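Local coordinates for protein ornithine carbamoyltransferase, anabolic (Campylobacter jejuni subsp. jejuni, PDB 3TPF) that catalyses the reversible transfer of the carbamoyl group from carbamoyl phosphate to L-ornithine, giving L-citrulline and phosphate in the first of three steps from ornithine to arginine, at residues E25-P30 with A286-Y291; A264-E269 with E273-H278; M158-L163 with P185-F190; L130-T135 with I257-L262. One frame throughout, in Å; residues are numbered along the deposited sequence.

Interaction 1. Residues E25-P30 with A286-Y291; sequences ELKKEP and ARNRLY
Lys-27, near the C-terminal end of helix 13-28, lies across the ring of Tyr-291 on helix 279-302. The contact belongs to the two-domain fold of the carbamoyltransferases, in which the long C-terminal helix returns to pack against the carbamoyl phosphate domain. Its tight part is the lysine's aliphatic chain on the tyrosine: CD of Lys-27 stands 3.6 Å from the centroid of the Tyr-291 ring, 18° from the ring normal, a CH-pi contact over one face. CB of Lys-27 lies over the same face, toward its CD1 edge, 3.6 Å from CD1 of Tyr-291. With CG anti to the backbone N (chi1 176°) and the rest of the chain extended, the lysine sweeps over the ring and carries its amine beyond it. A long, greasy chain ending in a charge suits this place, for Lys-27 stays partly exposed while Tyr-291 is buried. The other side is polar and more open to solvent, though NZ of Lys-27 is well satisfied there. It forms salt bridges with Glu-284 and Glu-138, which probably offset the nearby positive charge of Arg-287; NH1 of Arg-287, 4.3 Å from NZ of Lys-27, is itself paired with Glu-284. Asn-288 lends the amine a neutral acceptor: NZ of Lys-27 donates to OD1 of Asn-288 over 2.8 Å, in the carbonyl plane and on a lone pair.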
loop_
_atom_site.group_PDB
_atom_site.type_symbol
_atom_site.label_atom_id
_atom_site.label_comp_id
_atom_site.label_asym_id
_atom_site.label_seq_id
_atom_site.Cartn_x
_atom_site.Cartn_y
_atom_site.Cartn_z
ATOM N N GLU B 25 -9.726 27.862 5.347
ATOM C CA GLU B 25 -10.911 27.891 4.467
ATOM C C GLU B 25 -11.337 26.469 4.122
ATOM O O GLU B 25 -12.517 26.137 4.096
ATOM C CB GLU B 25 -10.637 28.661 3.160
ATOM C CG GLU B 25 -10.827 30.185 3.239
ATOM C CD GLU B 25 -9.924 30.959 2.251
ATOM O OE1 GLU B 25 -9.770 32.186 2.427
ATOM O OE2 GLU B 25 -9.379 30.345 1.274
ATOM N N LEU B 26 -10.335 25.635 3.872
ATOM C CA LEU B 26 -10.593 24.257 3.414
ATOM C C LEU B 26 -11.160 23.416 4.553
ATOM O O LEU B 26 -12.031 22.556 4.349
ATOM C CB LEU B 26 -9.335 23.611 2.840
ATOM C CG LEU B 26 -8.955 24.077 1.440
ATOM C CD1 LEU B 26 -7.545 23.548 1.132
ATOM C CD2 LEU B 26 -10.004 23.599 0.431
ATOM N N LYS B 27 -10.652 23.676 5.743
ATOM C CA LYS B 27 -11.173 22.994 6.929
ATOM C C LYS B 27 -12.622 23.377 7.123
ATOM O O LYS B 27 -13.461 22.540 7.365
ATOM C CB LYS B 27 -10.391 23.316 8.184
ATOM C CG LYS B 27 -10.974 22.702 9.443
ATOM C CD LYS B 27 -9.905 22.590 10.531
ATOM C CE LYS B 27 -10.411 22.309 11.956
ATOM N NZ LYS B 27 -9.261 21.833 12.870
ATOM N N LYS B 28 -12.916 24.630 6.896
ATOM C CA LYS B 28 -14.327 25.107 7.042
ATOM C C LYS B 28 -15.216 24.514 5.941
ATOM O O LYS B 28 -16.311 24.040 6.214
ATOM C CB LYS B 28 -14.461 26.654 7.049
ATOM N N GLU B 29 -14.738 24.604 4.703
ATOM C CA GLU B 29 -15.523 24.250 3.490
ATOM C C GLU B 29 -14.681 23.445 2.521
ATOM O O GLU B 29 -14.033 23.999 1.625
ATOM C CB GLU B 29 -16.093 25.483 2.768
ATOM C CG GLU B 29 -17.197 25.074 1.815
ATOM C CD GLU B 29 -17.512 26.108 0.743
ATOM O OE1 GLU B 29 -18.112 27.170 1.082
ATOM O OE2 GLU B 29 -17.223 25.831 -0.451
ATOM N N PRO B 30 -14.658 22.128 2.714
ATOM C CA PRO B 30 -13.844 21.252 1.860
ATOM C C PRO B 30 -14.293 21.284 0.404
ATOM O O PRO B 30 -15.477 21.323 0.140
ATOM C CB PRO B 30 -14.063 19.857 2.458
ATOM C CG PRO B 30 -14.621 20.076 3.809
ATOM C CD PRO B 30 -15.309 21.394 3.810
ATOM N N ALA B 286 -1.998 17.395 15.597
ATOM C CA ALA B 286 -1.839 16.154 14.806
ATOM C C ALA B 286 -2.705 16.106 13.555
ATOM O O ALA B 286 -2.293 15.932 12.428
ATOM C CB ALA B 286 -2.272 15.021 15.711
ATOM N N ARG B 287 -3.962 16.314 13.790
ATOM C CA ARG B 287 -4.935 16.274 12.758
ATOM C C ARG B 287 -4.799 17.434 11.816
ATOM O O ARG B 287 -5.115 17.322 10.652
ATOM C CB ARG B 287 -6.282 16.333 13.435
ATOM C CG ARG B 287 -7.466 16.234 12.525
ATOM C CD ARG B 287 -8.654 16.612 13.358
ATOM N NE ARG B 287 -9.899 16.095 12.814
ATOM C CZ ARG B 287 -11.055 16.748 12.894
ATOM N NH1 ARG B 287 -11.110 17.968 13.467
ATOM N NH2 ARG B 287 -12.155 16.201 12.376
ATOM N N ASN B 288 -4.388 18.583 12.314
ATOM C CA ASN B 288 -4.403 19.825 11.492
ATOM C C ASN B 288 -3.310 19.822 10.355
ATOM O O ASN B 288 -3.366 20.549 9.421
ATOM C CB ASN B 288 -4.176 21.045 12.377
ATOM C CG ASN B 288 -5.428 21.596 13.042
ATOM O OD1 ASN B 288 -6.524 21.279 12.642
ATOM N ND2 ASN B 288 -5.249 22.440 14.083
ATOM N N ARG B 289 -2.378 18.917 10.402
ATOM C CA ARG B 289 -1.497 18.681 9.245
ATOM C C ARG B 289 -2.210 18.371 7.911
ATOM O O ARG B 289 -1.698 18.624 6.837
ATOM C CB ARG B 289 -0.587 17.482 9.512
ATOM C CG ARG B 289 0.628 17.528 8.663
ATOM C CD ARG B 289 1.907 17.705 9.514
ATOM N NE ARG B 289 2.878 16.744 8.993
ATOM C CZ ARG B 289 3.126 15.561 9.529
ATOM N NH1 ARG B 289 3.920 14.715 8.879
ATOM N NH2 ARG B 289 2.602 15.222 10.727
ATOM N N LEU B 290 -3.398 17.791 8.022
ATOM C CA LEU B 290 -4.212 17.519 6.862
ATOM C C LEU B 290 -4.475 18.782 6.078
ATOM O O LEU B 290 -4.268 18.841 4.895
ATOM C CB LEU B 290 -5.534 16.897 7.273
ATOM C CG LEU B 290 -6.523 16.653 6.119
ATOM C CD1 LEU B 290 -5.747 15.724 5.210
ATOM C CD2 LEU B 290 -7.853 16.065 6.528
ATOM N N TYR B 291 -4.949 19.801 6.750
ATOM C CA TYR B 291 -5.556 20.984 6.068
ATOM C C TYR B 291 -4.455 21.770 5.416
ATOM O O TYR B 291 -4.618 22.422 4.414
ATOM C CB TYR B 291 -6.354 21.826 7.053
ATOM C CG TYR B 291 -7.357 20.982 7.777
ATOM C CD1 TYR B 291 -8.475 20.517 7.134
ATOM C CD2 TYR B 291 -7.146 20.579 9.100
ATOM C CE1 TYR B 291 -9.383 19.716 7.786
ATOM C CE2 TYR B 291 -8.072 19.772 9.754
ATOM C CZ TYR B 291 -9.192 19.359 9.093
ATOM O OH TYR B 291 -10.139 18.555 9.689
#

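Interaction 2. Residues A264-E269 with E273-H278; sequences AYRGYE and EIFEKH
The charged part of this contact joins Arg-266 to Glu-276. NH1 of Arg-266 donates to OE2 of Glu-276 at 3.0 Å, a salt bridge lying in the guanidinium plane and using the anti lone pair of the oxygen; the two flat groups are nearly coplanar, 23° apart. Glu-276 reaches it through a bend at chi2 (-64°). The strongest partners of both charges are on the second subunit, Asp-83 for Arg-266 and Arg-86, with Lys-82, for Glu-276, making an intersubunit ionic network. The CD1-CE1 side of the Phe-275 ring lies over one face of the guanidinium, CE1 of Phe-275 being 3.6 Å from NH2 of Arg-266; with the planes 59° apart this is no parallel stack. The elements joined are helix 272-277 and the loop that leads to it from strand 257-260, in the Rossmann-like ornithine domain. On the apolar side, CB of Ala-264 meets CE2 of Phe-275 at 3.4 Å; a methyl is small enough to let the loop pass close. Within the loop, a type II turn runs from Tyr-265 to Tyr-268, with Gly-267 where the backbone angles favour glycine, and the backbone N of Tyr-265 donates to the side-chain OE2 of Glu-269.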
loop_
_atom_site.group_PDB
_atom_site.type_symbol
_atom_site.label_atom_id
_atom_site.label_comp_id
_atom_site.label_asym_id
_atom_site.label_seq_id
_atom_site.Cartn_x
_atom_site.Cartn_y
_atom_site.Cartn_z
ATOM N N ALA B 264 5.131 11.153 21.488
ATOM C CA ALA B 264 5.604 11.735 22.728
ATOM C C ALA B 264 6.157 10.671 23.629
ATOM O O ALA B 264 5.757 9.530 23.566
ATOM C CB ALA B 264 4.449 12.481 23.362
ATOM N N TYR B 265 7.120 11.026 24.434
ATOM C CA TYR B 265 7.704 10.041 25.359
ATOM C C TYR B 265 7.549 10.574 26.757
ATOM O O TYR B 265 8.326 11.378 27.223
ATOM C CB TYR B 265 9.144 9.698 25.038
ATOM C CG TYR B 265 9.261 9.147 23.643
ATOM C CD1 TYR B 265 8.903 7.814 23.358
ATOM C CD2 TYR B 265 9.728 9.949 22.600
ATOM C CE1 TYR B 265 9.005 7.301 22.062
ATOM C CE2 TYR B 265 9.842 9.469 21.307
ATOM C CZ TYR B 265 9.468 8.146 21.025
ATOM O OH TYR B 265 9.603 7.666 19.713
ATOM N N ARG B 266 6.434 10.172 27.335
ATOM C CA ARG B 266 6.043 10.561 28.661
ATOM C C ARG B 266 7.135 10.190 29.565
ATOM O O ARG B 266 7.627 9.078 29.535
ATOM C CB ARG B 266 4.756 9.839 29.082
ATOM C CG ARG B 266 3.522 10.285 28.312
ATOM C CD ARG B 266 2.406 9.275 28.322
ATOM N NE ARG B 266 1.907 9.173 26.967
ATOM C CZ ARG B 266 0.695 9.488 26.574
ATOM N NH1 ARG B 266 -0.201 9.952 27.409
ATOM N NH2 ARG B 266 0.355 9.339 25.309
ATOM N N GLY B 267 7.495 11.124 30.403
ATOM C CA GLY B 267 8.553 10.886 31.400
ATOM C C GLY B 267 9.913 11.407 30.958
ATOM O O GLY B 267 10.880 11.412 31.737
ATOM N N TYR B 268 9.967 11.847 29.704
ATOM C CA TYR B 268 11.180 12.406 29.121
ATOM C C TYR B 268 10.954 13.877 28.771
ATOM O O TYR B 268 10.884 14.728 29.668
ATOM C CB TYR B 268 11.619 11.586 27.914
ATOM C CG TYR B 268 11.884 10.192 28.289
ATOM C CD1 TYR B 268 10.902 9.232 28.187
ATOM C CD2 TYR B 268 13.109 9.834 28.892
ATOM C CE1 TYR B 268 11.135 7.935 28.620
ATOM C CE2 TYR B 268 13.344 8.544 29.326
ATOM C CZ TYR B 268 12.363 7.598 29.180
ATOM O OH TYR B 268 12.587 6.319 29.591
ATOM N N GLU B 269 10.777 14.186 27.494
ATOM C CA GLU B 269 10.628 15.582 27.106
ATOM C C GLU B 269 9.338 16.197 27.643
ATOM O O GLU B 269 9.185 17.402 27.702
ATOM C CB GLU B 269 10.672 15.746 25.594
ATOM C CG GLU B 269 9.449 15.253 24.853
ATOM C CD GLU B 269 9.460 13.765 24.519
ATOM O OE1 GLU B 269 10.460 13.030 24.816
ATOM O OE2 GLU B 269 8.417 13.344 23.915
ATOM N N GLU B 273 1.267 14.029 33.002
ATOM C CA GLU B 273 0.248 14.959 33.516
ATOM C C GLU B 273 0.051 16.079 32.516
ATOM O O GLU B 273 -1.039 16.262 32.008
ATOM C CB GLU B 273 0.533 15.502 34.979
ATOM C CG GLU B 273 -0.810 15.784 35.763
ATOM C CD GLU B 273 -0.807 16.888 36.867
ATOM O OE1 GLU B 273 -0.167 17.982 36.661
ATOM O OE2 GLU B 273 -1.496 16.663 37.931
ATOM N N ILE B 274 1.142 16.742 32.169
ATOM C CA ILE B 274 1.102 17.923 31.342
ATOM C C ILE B 274 0.684 17.637 29.909
ATOM O O ILE B 274 -0.013 18.419 29.261
ATOM C CB ILE B 274 2.445 18.692 31.370
ATOM C CG1 ILE B 274 2.168 20.180 31.266
ATOM C CG2 ILE B 274 3.383 18.274 30.264
ATOM C CD1 ILE B 274 1.346 20.658 32.437
ATOM N N PHE B 275 1.127 16.503 29.429
ATOM C CA PHE B 275 0.800 16.068 28.078
ATOM C C PHE B 275 -0.686 15.855 27.963
ATOM O O PHE B 275 -1.339 16.436 27.110
ATOM C CB PHE B 275 1.508 14.772 27.742
ATOM C CG PHE B 275 1.220 14.258 26.363
ATOM C CD1 PHE B 275 0.235 13.344 26.156
ATOM C CD2 PHE B 275 1.949 14.693 25.272
ATOM C CE1 PHE B 275 -0.049 12.865 24.866
ATOM C CE2 PHE B 275 1.647 14.248 23.967
ATOM C CZ PHE B 275 0.651 13.320 23.766
ATOM N N GLU B 276 -1.215 15.063 28.870
ATOM C CA GLU B 276 -2.659 14.845 28.904
ATOM C C GLU B 276 -3.456 16.136 29.191
ATOM O O GLU B 276 -4.555 16.360 28.639
ATOM C CB GLU B 276 -3.048 13.758 29.861
ATOM C CG GLU B 276 -2.704 12.352 29.357
ATOM C CD GLU B 276 -3.469 11.973 28.086
ATOM O OE1 GLU B 276 -4.611 12.494 27.859
ATOM O OE2 GLU B 276 -2.961 11.109 27.335
ATOM N N LYS B 277 -2.867 17.025 29.982
ATOM C CA LYS B 277 -3.503 18.334 30.243
ATOM C C LYS B 277 -3.755 19.047 28.914
ATOM O O LYS B 277 -4.827 19.594 28.689
ATOM C CB LYS B 277 -2.687 19.220 31.171
ATOM C CG LYS B 277 -3.518 20.318 31.822
ATOM C CD LYS B 277 -2.648 21.457 32.317
ATOM C CE LYS B 277 -3.421 22.674 32.891
ATOM N NZ LYS B 277 -2.927 23.978 32.261
ATOM N N HIS B 278 -2.819 18.929 28.014
ATOM C CA HIS B 278 -3.002 19.478 26.674
ATOM C C HIS B 278 -3.401 18.495 25.550
ATOM O O HIS B 278 -3.123 18.736 24.392
ATOM C CB HIS B 278 -1.727 20.168 26.263
ATOM C CG HIS B 278 -1.431 21.355 27.079
ATOM N ND1 HIS B 278 -0.693 21.286 28.249
ATOM C CD2 HIS B 278 -1.824 22.651 26.935
ATOM C CE1 HIS B 278 -0.615 22.504 28.766
ATOM N NE2 HIS B 278 -1.281 23.344 27.985
#

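Interaction 3. Residues M158-L163 with P185-F190; sequences MCNSWL and PEIWEF
Leu-163 and Trp-188 meet at about a right angle, with the leucine branch CD2 set against the six-membered part of the indole, 3.6 Å from CE3 of Trp-188. The tryptophan starts out pointing away from the other helix; CG anti to the backbone N (chi1 -179°) is part of what brings its broad ring back alongside the leucine. Such a large flat side chain can bridge helix and sheet, and the indole also packs on Ile-202 and Leu-204 of strand 201-205. CD2 of Leu-163 meets a second, looser neighbour in Ile-187, whose CG2 is 4.4 Å away. The two segments are neighbouring helices of the Rossmann-like ornithine domain, linked through strand 172-176, and they run nearly parallel: their axes are 19° apart and approach to 10.3 Å. That spacing leaves room for branched aliphatic side chains between the backbones. Ile-187 points toward the helix opposite and crosses Asn-160 at about a right angle. Its CD1 sits at the amide, 3.5 Å from OD1 of Asn-160 and 3.8 Å from ND2 of Asn-160, a van der Waals contact with a polar group. The polar amide is accommodated because ND2 of Asn-160 donates to the backbone O of Leu-123, in the carbamoyl phosphate domain, close to the predicted carbamoyl phosphate residue His-125.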
loop_
_atom_site.group_PDB
_atom_site.type_symbol
_atom_site.label_atom_id
_atom_site.label_comp_id
_atom_site.label_asym_id
_atom_site.label_seq_id
_atom_site.Cartn_x
_atom_site.Cartn_y
_atom_site.Cartn_z
HETATM N N MSE B 158 13.137 20.081 13.552
HETATM C CA MSE B 158 11.976 20.861 14.077
HETATM C C MSE B 158 12.405 22.229 14.591
HETATM O O MSE B 158 11.717 23.255 14.391
HETATM C CB MSE B 158 11.322 20.142 15.252
HETATM C CG MSE B 158 10.284 19.160 14.786
HETATM SE SE MSE B 158 8.819 20.033 13.815
HETATM C CE MSE B 158 8.096 21.219 15.241
ATOM N N CYS B 159 13.569 22.249 15.229
ATOM C CA CYS B 159 14.163 23.470 15.753
ATOM C C CYS B 159 14.523 24.413 14.637
ATOM O O CYS B 159 14.234 25.611 14.672
ATOM C CB CYS B 159 15.436 23.123 16.556
ATOM S SG CYS B 159 16.314 24.549 17.154
ATOM N N ASN B 160 15.207 23.852 13.649
ATOM C CA ASN B 160 15.595 24.590 12.474
ATOM C C ASN B 160 14.375 25.254 11.812
ATOM O O ASN B 160 14.366 26.433 11.503
ATOM C CB ASN B 160 16.184 23.658 11.446
ATOM C CG ASN B 160 17.487 23.100 11.838
ATOM O OD1 ASN B 160 18.291 23.732 12.520
ATOM N ND2 ASN B 160 17.757 21.923 11.321
ATOM N N SER B 161 13.360 24.462 11.581
ATOM C CA SER B 161 12.222 24.949 10.869
ATOM C C SER B 161 11.441 25.946 11.702
ATOM O O SER B 161 10.907 26.936 11.150
ATOM C CB SER B 161 11.329 23.808 10.459
ATOM O OG SER B 161 11.966 23.004 9.491
ATOM N N TRP B 162 11.401 25.757 13.033
ATOM C CA TRP B 162 10.788 26.833 13.886
ATOM C C TRP B 162 11.616 28.108 13.877
ATOM O O TRP B 162 11.084 29.214 13.830
ATOM C CB TRP B 162 10.431 26.390 15.298
ATOM C CG TRP B 162 8.927 26.081 15.385
ATOM C CD1 TRP B 162 8.394 24.883 15.587
ATOM C CD2 TRP B 162 7.811 26.976 15.156
ATOM N NE1 TRP B 162 7.019 24.954 15.487
ATOM C CE2 TRP B 162 6.649 26.230 15.250
ATOM C CE3 TRP B 162 7.708 28.314 14.878
ATOM C CZ2 TRP B 162 5.392 26.752 15.112
ATOM C CZ3 TRP B 162 6.449 28.856 14.738
ATOM C CH2 TRP B 162 5.301 28.061 14.835
ATOM N N LEU B 163 12.911 27.929 13.867
ATOM C CA LEU B 163 13.794 29.091 13.944
ATOM C C LEU B 163 13.549 29.954 12.722
ATOM O O LEU B 163 13.254 31.145 12.822
ATOM C CB LEU B 163 15.283 28.688 14.049
ATOM C CG LEU B 163 16.362 29.744 13.868
ATOM C CD1 LEU B 163 16.095 30.895 14.829
ATOM C CD2 LEU B 163 17.765 29.152 14.049
ATOM N N PRO B 185 25.472 26.874 11.914
ATOM C CA PRO B 185 25.731 28.279 11.672
ATOM C C PRO B 185 25.056 28.825 10.406
ATOM O O PRO B 185 24.618 29.971 10.397
ATOM C CB PRO B 185 27.250 28.337 11.541
ATOM C CG PRO B 185 27.741 27.123 12.265
ATOM C CD PRO B 185 26.698 26.086 12.057
ATOM N N GLU B 186 24.976 28.018 9.366
ATOM C CA GLU B 186 24.390 28.481 8.095
ATOM C C GLU B 186 22.903 28.847 8.260
ATOM O O GLU B 186 22.385 29.808 7.710
ATOM C CB GLU B 186 24.579 27.412 7.018
ATOM C CG GLU B 186 24.270 27.872 5.596
ATOM C CD GLU B 186 22.820 27.624 5.177
ATOM O OE1 GLU B 186 22.216 26.592 5.532
ATOM O OE2 GLU B 186 22.280 28.493 4.468
ATOM N N ILE B 187 22.214 28.039 9.037
ATOM C CA ILE B 187 20.811 28.241 9.281
ATOM C C ILE B 187 20.613 29.467 10.145
ATOM O O ILE B 187 19.707 30.280 9.941
ATOM C CB ILE B 187 20.191 27.018 9.957
ATOM C CG1 ILE B 187 20.427 25.792 9.091
ATOM C CG2 ILE B 187 18.697 27.248 10.140
ATOM C CD1 ILE B 187 19.473 24.668 9.372
ATOM N N TRP B 188 21.457 29.558 11.138
ATOM C CA TRP B 188 21.378 30.636 12.136
ATOM C C TRP B 188 21.592 31.982 11.473
ATOM O O TRP B 188 20.894 32.943 11.756
ATOM C CB TRP B 188 22.404 30.409 13.247
ATOM C CG TRP B 188 22.402 31.450 14.335
ATOM C CD1 TRP B 188 23.316 32.438 14.476
ATOM C CD2 TRP B 188 21.503 31.582 15.461
ATOM N NE1 TRP B 188 23.045 33.167 15.601
ATOM C CE2 TRP B 188 21.935 32.672 16.218
ATOM C CE3 TRP B 188 20.381 30.887 15.891
ATOM C CZ2 TRP B 188 21.284 33.110 17.365
ATOM C CZ3 TRP B 188 19.722 31.320 17.067
ATOM C CH2 TRP B 188 20.176 32.427 17.770
ATOM N N GLU B 189 22.543 32.011 10.566
ATOM C CA GLU B 189 22.793 33.210 9.811
ATOM C C GLU B 189 21.582 33.619 9.015
ATOM O O GLU B 189 21.247 34.780 8.960
ATOM C CB GLU B 189 24.013 33.105 8.899
ATOM C CG GLU B 189 24.792 34.399 8.943
ATOM C CD GLU B 189 25.112 34.877 10.380
ATOM O OE1 GLU B 189 24.629 35.955 10.822
ATOM O OE2 GLU B 189 25.852 34.159 11.093
ATOM N N PHE B 190 20.929 32.678 8.381
ATOM C CA PHE B 190 19.751 33.018 7.579
ATOM C C PHE B 190 18.718 33.695 8.460
ATOM O O PHE B 190 18.058 34.640 8.045
ATOM C CB PHE B 190 19.157 31.781 6.943
ATOM C CG PHE B 190 17.775 31.981 6.409
ATOM C CD1 PHE B 190 16.655 31.796 7.217
ATOM C CD2 PHE B 190 17.565 32.319 5.090
ATOM C CE1 PHE B 190 15.371 31.968 6.720
ATOM C CE2 PHE B 190 16.264 32.483 4.590
ATOM C CZ PHE B 190 15.182 32.316 5.413
#

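Interaction 4. Residues L130-T135 with I257-L262; sequences LGDLFT and ILLHCL
Van der Waals contact carries this interaction, and Leu-259 makes it with both methyl branches. CD1 of Leu-259 lies 3.9 Å from CB of Asp-132, while CD2 of Leu-259 faces CG2 of Thr-135 at 4.2 Å, one helical turn further on. Leu-259 runs antiparallel to each of the two side chains, and its forked end spans the turn between them. Threonine fits because its two branches divide the labour: CG2, anti to the backbone N, meets the leucine, and OG1 turns back to its own helix. Among the hydrogen bonds, OG1 of Thr-135 donates to O of Gly-131 at 2.9 Å, from the face of that carbonyl opposite to that used by N of Thr-135. OG1 of Thr-135 also accepts from ND2 of Asn-288. The buried carboxylate of Asp-132 receives the indole N-H of Trp-162 at OD2. On the strand side, N of Leu-262 donates to ND1 of His-260 at 2.9 Å, near the imidazole plane, holding the turn after the strand. Helix 126-138 of the carbamoyl phosphate domain thus packs against strand 257-260, outermost in this chain's Rossmann-like parallel sheet; the chain leaving that strand carries Cys-261 and Leu-262, predicted to bind carbamoyl phosphate.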
loop_
_atom_site.group_PDB
_atom_site.type_symbol
_atom_site.label_atom_id
_atom_site.label_comp_id
_atom_site.label_asym_id
_atom_site.label_seq_id
_atom_site.Cartn_x
_atom_site.Cartn_y
_atom_site.Cartn_z
ATOM N N LEU B 130 4.073 24.108 9.476
ATOM C CA LEU B 130 2.856 24.783 8.944
ATOM C C LEU B 130 1.677 24.403 9.778
ATOM O O LEU B 130 0.792 25.204 10.048
ATOM C CB LEU B 130 2.559 24.402 7.516
ATOM C CG LEU B 130 3.226 25.168 6.408
ATOM C CD1 LEU B 130 2.862 24.520 5.144
ATOM C CD2 LEU B 130 2.827 26.601 6.355
ATOM N N GLY B 131 1.638 23.143 10.189
ATOM C CA GLY B 131 0.477 22.645 10.984
ATOM C C GLY B 131 0.395 23.188 12.412
ATOM O O GLY B 131 -0.652 23.556 12.920
ATOM N N ASP B 132 1.568 23.307 13.001
ATOM C CA ASP B 132 1.745 23.996 14.260
ATOM C C ASP B 132 1.208 25.430 14.156
ATOM O O ASP B 132 0.380 25.856 14.945
ATOM C CB ASP B 132 3.230 23.993 14.666
ATOM C CG ASP B 132 3.710 22.616 15.099
ATOM O OD1 ASP B 132 2.891 21.644 15.089
ATOM O OD2 ASP B 132 4.889 22.497 15.581
ATOM N N LEU B 133 1.622 26.120 13.143
ATOM C CA LEU B 133 1.149 27.502 12.870
ATOM C C LEU B 133 -0.351 27.590 12.774
ATOM O O LEU B 133 -1.004 28.404 13.430
ATOM C CB LEU B 133 1.728 27.963 11.552
ATOM C CG LEU B 133 2.302 29.344 11.455
ATOM C CD1 LEU B 133 3.045 29.741 12.705
ATOM C CD2 LEU B 133 3.295 29.291 10.311
ATOM N N PHE B 134 -0.912 26.687 11.983
ATOM C CA PHE B 134 -2.383 26.637 11.774
ATOM C C PHE B 134 -3.043 26.572 13.120
ATOM O O PHE B 134 -4.111 27.191 13.370
ATOM C CB PHE B 134 -2.735 25.365 10.997
ATOM C CG PHE B 134 -4.199 25.166 10.763
ATOM C CD1 PHE B 134 -4.791 25.672 9.637
ATOM C CD2 PHE B 134 -4.964 24.449 11.629
ATOM C CE1 PHE B 134 -6.158 25.528 9.416
ATOM C CE2 PHE B 134 -6.348 24.319 11.430
ATOM C CZ PHE B 134 -6.941 24.842 10.313
ATOM N N THR B 135 -2.403 25.777 13.974
ATOM C CA THR B 135 -2.992 25.433 15.274
ATOM C C THR B 135 -2.945 26.598 16.242
ATOM O O THR B 135 -3.891 26.882 16.941
ATOM C CB THR B 135 -2.326 24.212 15.895
ATOM O OG1 THR B 135 -2.532 23.087 15.024
ATOM C CG2 THR B 135 -2.992 23.952 17.200
ATOM N N ILE B 257 -0.512 27.293 25.402
ATOM C CA ILE B 257 -0.703 25.957 24.828
ATOM C C ILE B 257 0.613 25.239 24.647
ATOM O O ILE B 257 1.663 25.882 24.447
ATOM C CB ILE B 257 -1.428 25.953 23.478
ATOM C CG1 ILE B 257 -0.681 26.773 22.440
ATOM C CG2 ILE B 257 -2.810 26.510 23.610
ATOM C CD1 ILE B 257 -1.270 26.594 21.044
ATOM N N LEU B 258 0.575 23.916 24.786
ATOM C CA LEU B 258 1.756 23.064 24.626
ATOM C C LEU B 258 1.620 22.293 23.298
ATOM O O LEU B 258 0.649 21.598 23.081
ATOM C CB LEU B 258 1.892 22.079 25.786
ATOM C CG LEU B 258 2.970 20.980 25.616
ATOM C CD1 LEU B 258 4.335 21.629 25.541
ATOM C CD2 LEU B 258 2.844 19.951 26.713
ATOM N N LEU B 259 2.586 22.427 22.428
ATOM C CA LEU B 259 2.594 21.720 21.163
ATOM C C LEU B 259 3.720 20.683 21.134
ATOM O O LEU B 259 4.777 20.910 21.706
ATOM C CB LEU B 259 2.809 22.660 19.987
ATOM C CG LEU B 259 1.708 23.642 19.639
ATOM C CD1 LEU B 259 2.115 24.421 18.423
ATOM C CD2 LEU B 259 0.375 22.843 19.413
ATOM N N HIS B 260 3.424 19.523 20.557
ATOM C CA HIS B 260 4.338 18.414 20.386
ATOM C C HIS B 260 3.983 17.716 19.089
ATOM O O HIS B 260 2.836 17.410 18.859
ATOM C CB HIS B 260 4.179 17.418 21.519
ATOM C CG HIS B 260 5.302 16.427 21.626
ATOM N ND1 HIS B 260 5.742 15.671 20.560
ATOM C CD2 HIS B 260 6.049 16.039 22.696
ATOM C CE1 HIS B 260 6.729 14.886 20.970
ATOM N NE2 HIS B 260 6.928 15.081 22.263
ATOM N N CYS B 261 4.963 17.450 18.237
ATOM C CA CYS B 261 4.681 16.882 16.880
ATOM C C CYS B 261 4.373 15.419 16.951
ATOM O O CYS B 261 3.705 14.891 16.083
ATOM C CB CYS B 261 5.795 17.082 15.859
ATOM S SG CYS B 261 7.395 16.430 16.416
ATOM N N LEU B 262 4.829 14.782 17.992
ATOM C CA LEU B 262 4.484 13.359 18.262
ATOM C C LEU B 262 5.394 12.463 17.465
ATOM O O LEU B 262 5.983 12.897 16.498
ATOM C CB LEU B 262 3.021 12.985 17.888
ATOM C CG LEU B 262 1.846 13.602 18.637
ATOM C CD1 LEU B 262 0.510 12.947 18.215
ATOM C CD2 LEU B 262 2.052 13.410 20.156
#

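How the interactions relate
Interactions 3 and 4 are buried; 1 and 2 are partly buried. Both of the latter reach the second subunit, as interaction 4 does at Leu-262, while 3 touches no other chain. The buried pair relies on van der Waals contact of aliphatic branches, with an indole in interaction 3, beside polar groups bonded to other parts of the chain. The outer pair sets long basic side chains beside rings, the aliphatic part of a lysine in 1 and a guanidinium in 2, their charges answered by acidic groups. Interactions 1 and 4 both tie the domains together. Interaction 4 touches all three others: 1 through Phe-134 on Lys-27, 2 through His-260 and Glu-269, 3 through Leu-133 on Trp-162.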